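Local coordinates for carboxyvinyl-carboxyphosphonate phosphorylmutase (Bacillus anthracis, PDB 4IQD), which belongs to the phosphoenolpyruvate phosphomutase family of TIM-barrel proteins and holds pyruvic acid in a pocket of its barrel, at residues P91-I96 and V118-I123. Residues are numbered along the deposited sequence; the frame is centred on the assembly and turned at random.
Sequences PVLVDI and VAAVQI
Val94 and Ile96 give their backbone N-H groups to Ala120 O and Gln122 O, pairing strand 92-95 in parallel with strand 120-124 inside the TIM barrel; helix 103-115 makes the beta-alpha-beta crossover between them. The first of these bonds, Val94 N to Ala120 O, is 2.9 Å long, and Val94 O takes Gln122 N at 2.8 Å. At the start of the pair Val92 O accepts two weak bonds, from Ala119 N and Ala120 N.

Apolar contacts line both faces. On one, with Leu93 CG anti to the backbone N (chi1 167°), the second torsion of 65° brings CD1 over the neighbouring strand, 3.7 Å from Ala120 CB. On the other, under helices 74-88 and 103-115, Val94 CG2 crosses Val118 CG1 at about a right angle, 3.7 Å apart, and Ile96 CG2 packs on Val121 CG1.

Polar groups gather with Leu93 on the barrel's inner face. Asp95, which touches the bound pyruvic acid, stacks its carboxylate on the Gln122 amide, their planes 28° apart. Asp97 N also bonds to Asp95 OD1, and Tyr54 OH holds Gln122 OE1. One water, hydrogen-bonded to Asp95 OD1 at 2.7 Å, accepts from Gln122 NE2 at 2.6 Å.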
loop_
_atom_site.group_PDB
_atom_site.type_symbol
_atom_site.label_atom_id
_atom_site.label_comp_id
_atom_site.label_asym_id
_atom_site.label_seq_id
_atom_site.Cartn_x
_atom_site.Cartn_y
_atom_site.Cartn_z
ATOM N N PRO A 91 -11.585 13.550 7.098
ATOM C CA PRO A 91 -12.799 12.767 6.868
ATOM C C PRO A 91 -12.581 11.822 5.700
ATOM O O PRO A 91 -12.116 12.246 4.645
ATOM C CB PRO A 91 -13.836 13.827 6.486
ATOM C CG PRO A 91 -13.298 15.107 7.023
ATOM C CD PRO A 91 -11.817 14.992 6.913
ATOM N N VAL A 92 -12.905 10.551 5.891
ATOM C CA VAL A 92 -12.721 9.566 4.842
ATOM C C VAL A 92 -14.032 8.868 4.519
ATOM O O VAL A 92 -14.689 8.324 5.405
ATOM C CB VAL A 92 -11.664 8.522 5.238
ATOM C CG1 VAL A 92 -11.609 7.405 4.213
ATOM C CG2 VAL A 92 -10.303 9.184 5.385
ATOM N N LEU A 93 -14.408 8.915 3.246
ATOM C CA LEU A 93 -15.554 8.178 2.734
ATOM C C LEU A 93 -15.096 6.811 2.249
ATOM O O LEU A 93 -14.230 6.702 1.379
ATOM C CB LEU A 93 -16.213 8.949 1.590
ATOM C CG LEU A 93 -17.237 8.238 0.708
ATOM C CD1 LEU A 93 -18.482 7.835 1.489
ATOM C CD2 LEU A 93 -17.604 9.137 -0.457
ATOM N N VAL A 94 -15.683 5.770 2.819
ATOM C CA VAL A 94 -15.281 4.413 2.505
ATOM C C VAL A 94 -16.343 3.673 1.712
ATOM O O VAL A 94 -17.490 3.565 2.134
ATOM C CB VAL A 94 -14.973 3.625 3.782
ATOM C CG1 VAL A 94 -14.695 2.171 3.451
ATOM C CG2 VAL A 94 -13.802 4.254 4.511
ATOM N N ASP A 95 -15.943 3.168 0.553
ATOM C CA ASP A 95 -16.790 2.304 -0.247
ATOM C C ASP A 95 -16.939 0.965 0.460
ATOM O O ASP A 95 -15.998 0.174 0.509
ATOM C CB ASP A 95 -16.167 2.106 -1.630
ATOM C CG ASP A 95 -16.942 1.124 -2.494
ATOM O OD1 ASP A 95 -18.122 0.847 -2.190
ATOM O OD2 ASP A 95 -16.371 0.636 -3.493
ATOM N N ILE A 96 -18.123 0.707 1.004
ATOM C CA ILE A 96 -18.366 -0.560 1.681
ATOM C C ILE A 96 -19.186 -1.540 0.841
ATOM O O ILE A 96 -19.802 -2.458 1.379
ATOM C CB ILE A 96 -19.038 -0.357 3.055
ATOM C CG1 ILE A 96 -20.442 0.225 2.896
ATOM C CG2 ILE A 96 -18.179 0.543 3.932
ATOM C CD1 ILE A 96 -21.301 0.076 4.130
ATOM N N VAL A 118 -14.153 6.438 10.705
ATOM C CA VAL A 118 -14.575 6.753 9.351
ATOM C C VAL A 118 -15.684 7.795 9.414
ATOM O O VAL A 118 -16.585 7.699 10.246
ATOM C CB VAL A 118 -15.076 5.495 8.616
ATOM C CG1 VAL A 118 -15.653 5.854 7.275
ATOM C CG2 VAL A 118 -13.943 4.498 8.452
ATOM N N ALA A 119 -15.603 8.798 8.546
ATOM C CA ALA A 119 -16.584 9.877 8.526
ATOM C C ALA A 119 -17.855 9.524 7.752
ATOM O O ALA A 119 -18.942 9.963 8.117
ATOM C CB ALA A 119 -15.963 11.144 7.966
ATOM N N ALA A 120 -17.711 8.736 6.689
ATOM C CA ALA A 120 -18.836 8.395 5.816
ATOM C C ALA A 120 -18.627 7.063 5.104
ATOM O O ALA A 120 -17.498 6.622 4.917
ATOM C CB ALA A 120 -19.062 9.496 4.795
ATOM N N VAL A 121 -19.726 6.428 4.704
ATOM C CA VAL A 121 -19.658 5.170 3.968
ATOM C C VAL A 121 -20.545 5.190 2.734
ATOM O O VAL A 121 -21.605 5.817 2.726
ATOM C CB VAL A 121 -20.060 3.965 4.842
ATOM C CG1 VAL A 121 -18.984 3.673 5.882
ATOM C CG2 VAL A 121 -21.416 4.203 5.500
ATOM N N GLN A 122 -20.096 4.495 1.694
ATOM C CA GLN A 122 -20.851 4.379 0.456
ATOM C C GLN A 122 -21.359 2.963 0.279
ATOM O O GLN A 122 -20.576 2.021 0.188
ATOM C CB GLN A 122 -19.987 4.755 -0.741
ATOM C CG GLN A 122 -20.594 4.355 -2.072
ATOM C CD GLN A 122 -19.567 4.275 -3.180
ATOM O OE1 GLN A 122 -18.780 5.198 -3.382
ATOM N NE2 GLN A 122 -19.564 3.163 -3.903
ATOM N N ILE A 123 -22.677 2.824 0.221
ATOM C CA ILE A 123 -23.306 1.524 0.059
ATOM C C ILE A 123 -24.126 1.529 -1.228
ATOM O O ILE A 123 -24.693 2.553 -1.602
ATOM C CB ILE A 123 -24.184 1.177 1.283
ATOM C CG1 ILE A 123 -24.677 -0.267 1.220
ATOM C CG2 ILE A 123 -25.355 2.136 1.410
ATOM C CD1 ILE A 123 -25.579 -0.631 2.374
HETATM O O HOH W 1 -20.728 1.090 -2.769
#